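Local coordinates for fiber protein (Human adenovirus 16, PDB 3CNC) that forms the trimeric knob of the viral fiber, which probably attaches the virus to its cell-surface receptor CD46, at residues I42-L55 / Y67-L80. Numbering follows the deposited sequence.
Sequences IKEGEDSPDCKLTL and YITLMGASEYTNTL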
ATOM      1  N   ILE A  42       9.352 -19.153 -14.905  1.00 60.89           N
ATOM      2  CA  ILE A  42       8.154 -19.576 -14.204  1.00 60.89           C
ATOM      3  C   ILE A  42       7.822 -21.047 -14.442  1.00 60.89           C
ATOM      4  O   ILE A  42       7.164 -21.681 -13.604  1.00 60.89           O
ATOM      5  CB  ILE A  42       6.938 -18.686 -14.618  1.00 65.32           C
ATOM      6  CG1 ILE A  42       6.663 -17.658 -13.528  1.00 65.32           C
ATOM      7  CG2 ILE A  42       5.695 -19.520 -14.833  1.00 65.32           C
ATOM      8  CD1 ILE A  42       7.851 -16.805 -13.187  1.00 65.32           C
ATOM      9  N   LYS A  43       8.272 -21.596 -15.569  1.00 56.14           N
ATOM     10  CA  LYS A  43       7.990 -22.997 -15.878  1.00 56.14           C
ATOM     11  C   LYS A  43       8.895 -23.967 -15.124  1.00 56.14           C
ATOM     12  O   LYS A  43      10.121 -23.796 -15.091  1.00 56.14           O
ATOM     13  CB  LYS A  43       8.116 -23.268 -17.381  1.00 90.32           C
ATOM     14  CG  LYS A  43       7.672 -24.675 -17.766  1.00 90.32           C
ATOM     15  CD  LYS A  43       7.996 -25.010 -19.212  1.00 90.32           C
ATOM     16  CE  LYS A  43       7.668 -26.466 -19.517  1.00 90.32           C
ATOM     17  NZ  LYS A  43       8.140 -26.872 -20.871  1.00 90.32           N
ATOM     18  N   GLU A  44       8.268 -24.990 -14.543  1.00 83.49           N
ATOM     19  CA  GLU A  44       8.945 -26.035 -13.769  1.00 83.49           C
ATOM     20  C   GLU A  44      10.137 -26.658 -14.490  1.00 83.49           C
ATOM     21  O   GLU A  44      10.016 -27.107 -15.629  1.00 83.49           O
ATOM     22  CB  GLU A  44       7.951 -27.146 -13.425  1.00121.29           C
ATOM     23  CG  GLU A  44       6.812 -26.720 -12.515  1.00121.29           C
ATOM     24  CD  GLU A  44       7.250 -26.564 -11.072  1.00121.29           C
ATOM     25  OE1 GLU A  44       7.729 -27.563 -10.494  1.00121.29           O
ATOM     26  OE2 GLU A  44       7.115 -25.448 -10.520  1.00121.29           O
ATOM     27  N   GLY A  45      11.283 -26.688 -13.819  1.00109.84           N
ATOM     28  CA  GLY A  45      12.468 -27.280 -14.414  1.00109.84           C
ATOM     29  C   GLY A  45      13.220 -26.410 -15.404  1.00109.84           C
ATOM     30  O   GLY A  45      14.427 -26.582 -15.583  1.00109.84           O
ATOM     31  N   GLU A  46      12.523 -25.483 -16.055  1.00 71.39           N
ATOM     32  CA  GLU A  46      13.155 -24.597 -17.027  1.00 71.39           C
ATOM     33  C   GLU A  46      14.315 -23.804 -16.441  1.00 71.39           C
ATOM     34  O   GLU A  46      14.347 -23.527 -15.240  1.00 71.39           O
ATOM     35  CB  GLU A  46      12.126 -23.627 -17.608  1.00120.19           C
ATOM     36  CG  GLU A  46      11.409 -24.164 -18.821  1.00120.19           C
ATOM     37  CD  GLU A  46      12.384 -24.611 -19.891  1.00120.19           C
ATOM     38  OE1 GLU A  46      13.250 -23.798 -20.283  1.00120.19           O
ATOM     39  OE2 GLU A  46      12.287 -25.774 -20.337  1.00120.19           O
ATOM     40  N   ASP A  47      15.260 -23.437 -17.302  1.00 73.06           N
ATOM     41  CA  ASP A  47      16.437 -22.667 -16.902  1.00 73.06           C
ATOM     42  C   ASP A  47      16.531 -21.342 -17.655  1.00 73.06           C
ATOM     43  O   ASP A  47      17.215 -20.414 -17.213  1.00 73.06           O
ATOM     44  CB  ASP A  47      17.717 -23.471 -17.157  1.00117.41           C
ATOM     45  CG  ASP A  47      18.092 -24.365 -15.993  1.00117.41           C
ATOM     46  OD1 ASP A  47      18.376 -23.829 -14.900  1.00117.41           O
ATOM     47  OD2 ASP A  47      18.106 -25.601 -16.172  1.00117.41           O
ATOM     48  N   SER A  48      15.853 -21.262 -18.797  1.00 70.68           N
ATOM     49  CA  SER A  48      15.872 -20.047 -19.606  1.00 70.68           C
ATOM     50  C   SER A  48      14.628 -19.192 -19.359  1.00 70.68           C
ATOM     51  O   SER A  48      13.511 -19.704 -19.262  1.00 70.68           O
ATOM     52  CB  SER A  48      15.963 -20.392 -21.091  1.00 82.47           C
ATOM     53  OG  SER A  48      14.782 -21.046 -21.517  1.00 82.47           O
ATOM     54  N   PRO A  49      14.819 -17.870 -19.256  1.00 61.45           N
ATOM     55  CA  PRO A  49      13.753 -16.891 -19.018  1.00 61.45           C
ATOM     56  C   PRO A  49      12.542 -17.095 -19.903  1.00 61.45           C
ATOM     57  O   PRO A  49      12.670 -17.178 -21.124  1.00 61.45           O
ATOM     58  CB  PRO A  49      14.439 -15.561 -19.304  1.00 52.31           C
ATOM     59  CG  PRO A  49      15.815 -15.801 -18.795  1.00 52.31           C
ATOM     60  CD  PRO A  49      16.134 -17.209 -19.315  1.00 52.31           C
ATOM     61  N   ASP A  50      11.367 -17.166 -19.287  1.00 53.72           N
ATOM     62  CA  ASP A  50      10.135 -17.333 -20.046  1.00 53.72           C
ATOM     63  C   ASP A  50       9.113 -16.242 -19.695  1.00 53.72           C
ATOM     64  O   ASP A  50       7.941 -16.329 -20.059  1.00 53.72           O
ATOM     65  CB  ASP A  50       9.554 -18.732 -19.816  1.00 79.66           C
ATOM     66  CG  ASP A  50       9.088 -18.949 -18.398  1.00 79.66           C
ATOM     67  OD1 ASP A  50       9.621 -18.284 -17.482  1.00 79.66           O
ATOM     68  OD2 ASP A  50       8.194 -19.799 -18.200  1.00 79.66           O
ATOM     69  N   CYS A  51       9.567 -15.218 -18.979  1.00 58.12           N
ATOM     70  CA  CYS A  51       8.711 -14.085 -18.613  1.00 58.12           C
ATOM     71  C   CYS A  51       9.522 -12.922 -18.030  1.00 58.12           C
ATOM     72  O   CYS A  51      10.682 -13.083 -17.636  1.00 58.12           O
ATOM     73  CB  CYS A  51       7.614 -14.509 -17.632  1.00 75.62           C
ATOM     74  SG  CYS A  51       8.197 -14.999 -16.019  1.00 75.62           S
ATOM     75  N   LYS A  52       8.901 -11.746 -17.997  1.00 50.02           N
ATOM     76  CA  LYS A  52       9.551 -10.540 -17.497  1.00 50.02           C
ATOM     77  C   LYS A  52       9.072 -10.178 -16.096  1.00 50.02           C
ATOM     78  O   LYS A  52       7.886  -9.943 -15.878  1.00 50.02           O
ATOM     79  CB  LYS A  52       9.281  -9.378 -18.450  1.00 64.10           C
ATOM     80  CG  LYS A  52       9.750  -9.636 -19.862  1.00 64.10           C
ATOM     81  CD  LYS A  52       9.091  -8.685 -20.846  1.00 64.10           C
ATOM     82  CE  LYS A  52       9.582  -8.936 -22.271  1.00 64.10           C
ATOM     83  NZ  LYS A  52       8.831  -8.119 -23.272  1.00 64.10           N
ATOM     84  N   LEU A  53      10.010 -10.140 -15.154  1.00 46.37           N
ATOM     85  CA  LEU A  53       9.708  -9.806 -13.768  1.00 46.37           C
ATOM     86  C   LEU A  53      10.161  -8.396 -13.428  1.00 46.37           C
ATOM     87  O   LEU A  53      11.340  -8.062 -13.575  1.00 46.37           O
ATOM     88  CB  LEU A  53      10.417 -10.768 -12.817  1.00 49.57           C
ATOM     89  CG  LEU A  53      10.364 -10.346 -11.338  1.00 49.57           C
ATOM     90  CD1 LEU A  53       8.959 -10.557 -10.800  1.00 49.57           C
ATOM     91  CD2 LEU A  53      11.360 -11.153 -10.534  1.00 49.57           C
ATOM     92  N   THR A  54       9.223  -7.563 -12.990  1.00 43.70           N
ATOM     93  CA  THR A  54       9.571  -6.205 -12.579  1.00 43.70           C
ATOM     94  C   THR A  54       9.431  -6.168 -11.060  1.00 43.70           C
ATOM     95  O   THR A  54       8.360  -6.422 -10.510  1.00 43.70           O
ATOM     96  CB  THR A  54       8.642  -5.156 -13.190  1.00 48.25           C
ATOM     97  OG1 THR A  54       8.744  -5.210 -14.614  1.00 48.25           O
ATOM     98  CG2 THR A  54       9.046  -3.757 -12.731  1.00 48.25           C
ATOM     99  N   LEU A  55      10.522  -5.879 -10.377  1.00 48.59           N
ATOM    100  CA  LEU A  55      10.485  -5.832  -8.933  1.00 48.59           C
ATOM    101  C   LEU A  55      11.276  -4.627  -8.468  1.00 48.59           C
ATOM    102  O   LEU A  55      12.423  -4.441  -8.863  1.00 48.59           O
ATOM    103  CB  LEU A  55      11.091  -7.109  -8.340  1.00 39.11           C
ATOM    104  CG  LEU A  55      11.192  -7.159  -6.806  1.00 39.11           C
ATOM    105  CD1 LEU A  55       9.807  -7.332  -6.222  1.00 39.11           C
ATOM    106  CD2 LEU A  55      12.109  -8.319  -6.366  1.00 39.11           C
ATOM    107  N   TYR A  67       7.406  -3.124  -5.000  1.00 45.34           N
ATOM    108  CA  TYR A  67       6.555  -3.038  -6.186  1.00 45.34           C
ATOM    109  C   TYR A  67       6.869  -4.247  -7.069  1.00 45.34           C
ATOM    110  O   TYR A  67       8.023  -4.491  -7.400  1.00 45.34           O
ATOM    111  CB  TYR A  67       6.871  -1.751  -6.953  1.00 48.55           C
ATOM    112  CG  TYR A  67       6.145  -1.596  -8.277  1.00 48.55           C
ATOM    113  CD1 TYR A  67       4.969  -0.856  -8.364  1.00 48.55           C
ATOM    114  CD2 TYR A  67       6.666  -2.151  -9.455  1.00 48.55           C
ATOM    115  CE1 TYR A  67       4.330  -0.651  -9.592  1.00 48.55           C
ATOM    116  CE2 TYR A  67       6.032  -1.960 -10.696  1.00 48.55           C
ATOM    117  CZ  TYR A  67       4.871  -1.206 -10.754  1.00 48.55           C
ATOM    118  OH  TYR A  67       4.266  -0.968 -11.962  1.00 48.55           O
ATOM    119  N   ILE A  68       5.852  -5.002  -7.465  1.00 38.28           N
ATOM    120  CA  ILE A  68       6.110  -6.173  -8.291  1.00 38.28           C
ATOM    121  C   ILE A  68       5.037  -6.428  -9.322  1.00 38.28           C
ATOM    122  O   ILE A  68       3.840  -6.296  -9.048  1.00 38.28           O
ATOM    123  CB  ILE A  68       6.278  -7.461  -7.433  1.00 35.48           C
ATOM    124  CG1 ILE A  68       6.744  -8.625  -8.314  1.00 35.48           C
ATOM    125  CG2 ILE A  68       4.948  -7.810  -6.732  1.00 35.48           C
ATOM    126  CD1 ILE A  68       7.293  -9.816  -7.528  1.00 35.48           C
ATOM    127  N   THR A  69       5.499  -6.820 -10.504  1.00 44.44           N
ATOM    128  CA  THR A  69       4.629  -7.122 -11.621  1.00 44.44           C
ATOM    129  C   THR A  69       5.253  -8.171 -12.561  1.00 44.44           C
ATOM    130  O   THR A  69       6.477  -8.240 -12.725  1.00 44.44           O
ATOM    131  CB  THR A  69       4.315  -5.831 -12.418  1.00 54.05           C
ATOM    132  OG1 THR A  69       3.062  -5.986 -13.084  1.00 54.05           O
ATOM    133  CG2 THR A  69       5.400  -5.546 -13.438  1.00 54.05           C
ATOM    134  N   LEU A  70       4.390  -8.978 -13.175  1.00 52.79           N
ATOM    135  CA  LEU A  70       4.809 -10.028 -14.105  1.00 52.79           C
ATOM    136  C   LEU A  70       4.252  -9.841 -15.523  1.00 52.79           C
ATOM    137  O   LEU A  70       3.082  -9.486 -15.703  1.00 52.79           O
ATOM    138  CB  LEU A  70       4.325 -11.383 -13.609  1.00 51.36           C
ATOM    139  CG  LEU A  70       5.284 -12.417 -13.046  1.00 51.36           C
ATOM    140  CD1 LEU A  70       4.501 -13.715 -12.932  1.00 51.36           C
ATOM    141  CD2 LEU A  70       6.503 -12.630 -13.955  1.00 51.36           C
ATOM    142  N   MET A  71       5.085 -10.085 -16.529  1.00 56.92           N
ATOM    143  CA  MET A  71       4.618 -10.009 -17.913  1.00 56.92           C
ATOM    144  C   MET A  71       5.107 -11.236 -18.683  1.00 56.92           C
ATOM    145  O   MET A  71       6.312 -11.455 -18.807  1.00 56.92           O
ATOM    146  CB  MET A  71       5.107  -8.742 -18.615  1.00 62.24           C
ATOM    147  CG  MET A  71       4.443  -8.576 -19.980  1.00 62.24           C
ATOM    148  SD  MET A  71       5.167  -7.326 -21.055  1.00 62.24           S
ATOM    149  CE  MET A  71       4.016  -6.000 -20.836  1.00 62.24           C
ATOM    150  N   GLY A  72       4.169 -12.037 -19.188  1.00 54.14           N
ATOM    151  CA  GLY A  72       4.524 -13.238 -19.934  1.00 54.14           C
ATOM    152  C   GLY A  72       5.407 -12.997 -21.154  1.00 54.14           C
ATOM    153  O   GLY A  72       5.309 -11.959 -21.811  1.00 54.14           O
ATOM    154  N   ALA A  73       6.273 -13.959 -21.459  1.00 57.43           N
ATOM    155  CA  ALA A  73       7.174 -13.846 -22.603  1.00 57.43           C
ATOM    156  C   ALA A  73       7.398 -15.185 -23.335  1.00 57.43           C
ATOM    157  O   ALA A  73       8.480 -15.451 -23.869  1.00 57.43           O
ATOM    158  CB  ALA A  73       8.503 -13.268 -22.144  1.00 41.48           C
ATOM    159  N   SER A  74       6.372 -16.027 -23.353  1.00 53.37           N
ATOM    160  CA  SER A  74       6.462 -17.318 -24.021  1.00 53.37           C
ATOM    161  C   SER A  74       5.083 -17.927 -24.182  1.00 53.37           C
ATOM    162  O   SER A  74       4.149 -17.604 -23.433  1.00 53.37           O
ATOM    163  CB  SER A  74       7.348 -18.288 -23.229  1.00 72.57           C
ATOM    164  OG  SER A  74       6.660 -18.818 -22.109  1.00 72.57           O
ATOM    165  N   GLU A  75       4.962 -18.818 -25.159  1.00 55.02           N
ATOM    166  CA  GLU A  75       3.696 -19.488 -25.424  1.00 55.02           C
ATOM    167  C   GLU A  75       3.193 -20.195 -24.162  1.00 55.02           C
ATOM    168  O   GLU A  75       1.986 -20.250 -23.903  1.00 55.02           O
ATOM    169  CB  GLU A  75       3.874 -20.488 -26.568  1.00100.31           C
ATOM    170  CG  GLU A  75       2.577 -21.069 -27.091  1.00100.31           C
ATOM    171  CD  GLU A  75       2.738 -21.700 -28.458  1.00100.31           C
ATOM    172  OE1 GLU A  75       1.740 -22.231 -28.985  1.00100.31           O
ATOM    173  OE2 GLU A  75       3.863 -21.661 -29.008  1.00100.31           O
ATOM    174  N   TYR A  76       4.118 -20.725 -23.366  1.00 65.96           N
ATOM    175  CA  TYR A  76       3.723 -21.401 -22.138  1.00 65.96           C
ATOM    176  C   TYR A  76       3.068 -20.441 -21.151  1.00 65.96           C
ATOM    177  O   TYR A  76       1.932 -20.668 -20.722  1.00 65.96           O
ATOM    178  CB  TYR A  76       4.920 -22.072 -21.457  1.00 78.73           C
ATOM    179  CG  TYR A  76       4.549 -22.679 -20.120  1.00 78.73           C
ATOM    180  CD1 TYR A  76       5.016 -22.127 -18.929  1.00 78.73           C
ATOM    181  CD2 TYR A  76       3.683 -23.773 -20.043  1.00 78.73           C
ATOM    182  CE1 TYR A  76       4.631 -22.648 -17.694  1.00 78.73           C
ATOM    183  CE2 TYR A  76       3.292 -24.299 -18.815  1.00 78.73           C
ATOM    184  CZ  TYR A  76       3.770 -23.731 -17.646  1.00 78.73           C
ATOM    185  OH  TYR A  76       3.395 -24.246 -16.426  1.00 78.73           O
ATOM    186  N   THR A  77       3.783 -19.375 -20.787  1.00 58.03           N
ATOM    187  CA  THR A  77       3.244 -18.407 -19.837  1.00 58.03           C
ATOM    188  C   THR A  77       2.003 -17.739 -20.407  1.00 58.03           C
ATOM    189  O   THR A  77       1.021 -17.531 -19.692  1.00 58.03           O
ATOM    190  CB  THR A  77       4.267 -17.278 -19.466  1.00 50.99           C
ATOM    191  OG1 THR A  77       4.482 -16.416 -20.596  1.00 50.99           O
ATOM    192  CG2 THR A  77       5.594 -17.879 -19.015  1.00 50.99           C
ATOM    193  N   ASN A  78       2.035 -17.425 -21.698  1.00 53.03           N
ATOM    194  CA  ASN A  78       0.903 -16.744 -22.310  1.00 53.03           C
ATOM    195  C   ASN A  78      -0.279 -17.647 -22.637  1.00 53.03           C
ATOM    196  O   ASN A  78      -1.233 -17.240 -23.290  1.00 53.03           O
ATOM    197  CB  ASN A  78       1.379 -15.959 -23.536  1.00 60.20           C
ATOM    198  CG  ASN A  78       2.412 -14.892 -23.163  1.00 60.20           C
ATOM    199  OD1 ASN A  78       2.370 -14.333 -22.064  1.00 60.20           O
ATOM    200  ND2 ASN A  78       3.336 -14.604 -24.074  1.00 60.20           N
ATOM    201  N   THR A  79      -0.227 -18.870 -22.134  1.00 78.68           N
ATOM    202  CA  THR A  79      -1.299 -19.824 -22.356  1.00 78.68           C
ATOM    203  C   THR A  79      -1.890 -20.221 -21.016  1.00 78.68           C
ATOM    204  O   THR A  79      -3.046 -20.644 -20.935  1.00 78.68           O
ATOM    205  CB  THR A  79      -0.774 -21.078 -23.066  1.00 83.16           C
ATOM    206  OG1 THR A  79      -0.348 -20.727 -24.386  1.00 83.16           O
ATOM    207  CG2 THR A  79      -1.854 -22.137 -23.154  1.00 83.16           C
ATOM    208  N   LEU A  80      -1.087 -20.068 -19.967  1.00 58.46           N
ATOM    209  CA  LEU A  80      -1.491 -20.423 -18.616  1.00 58.46           C
ATOM    210  C   LEU A  80      -2.921 -20.071 -18.251  1.00 58.46           C
ATOM    211  O   LEU A  80      -3.565 -20.806 -17.501  1.00 58.46           O
ATOM    212  CB  LEU A  80      -0.551 -19.775 -17.600  1.00 66.55           C
ATOM    213  CG  LEU A  80       0.844 -20.383 -17.471  1.00 66.55           C
ATOM    214  CD1 LEU A  80       1.723 -19.451 -16.663  1.00 66.55           C
ATOM    215  CD2 LEU A  80       0.750 -21.761 -16.819  1.00 66.55           C
TER
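Both first torsions are trans where Lys-43 meets Tyr-76, CG of each lying opposite its own backbone N (chi1 -173° for the lysine, 175° for the tyrosine), and the lysine's aliphatic stem comes to lie over one face of the ring. Lys-43 CG sits 4.0 Å from the centroid of the Tyr-76 ring, a CH-pi contact offset toward the rim. This pair joins the loops beyond the open end of an antiparallel beta hairpin, away from its turn; the hairpin, strands 51-60 and 63-72 of the adenoviral fiber knob, illustrates how the two faces of one hairpin can serve different environments. Between the strands, Lys-52 with Met-71 and Thr-54 with Thr-69 form hydrogen-bonded pairs; the bond from Thr-54 N to Thr-69 O (2.8 Å) is nearly straight. On their face the threonines lie side by side, CB of Thr-54 being 3.3 Å from CG2 of Thr-69, while the stem of Lys-52 runs alongside Met-71, its CD passing SD.

The other face is apolar. Ile-68 CD1 meets Leu-53 CD1 at 3.7 Å and also touches Leu-55 CD1, and Leu-70 CD2 rests against Cys-51 SG; strand 185-194 packs over Ile-68 and Leu-70 through Trp-191. Tyr-67 instead reaches a neighbouring chain, its hydroxyl hydrogen-bonding Tyr-137 of the second subunit, so the hairpin also takes part in trimer contacts.

Beyond the strands, buried Asp-50 ties the two loops together. Its carboxylate takes the backbone N-H of Ile-42 on the syn lone pair of OD1, closing the 42-50 loop on itself, and its backbone O accepts from Ala-73 N at 3.2 Å, the donor standing above the carbonyl plane. Facing it, Ser-74 starts an ST motif: Ser-74 OG accepts an almost linear bond (176°) from Thr-77 N at 3.2 Å.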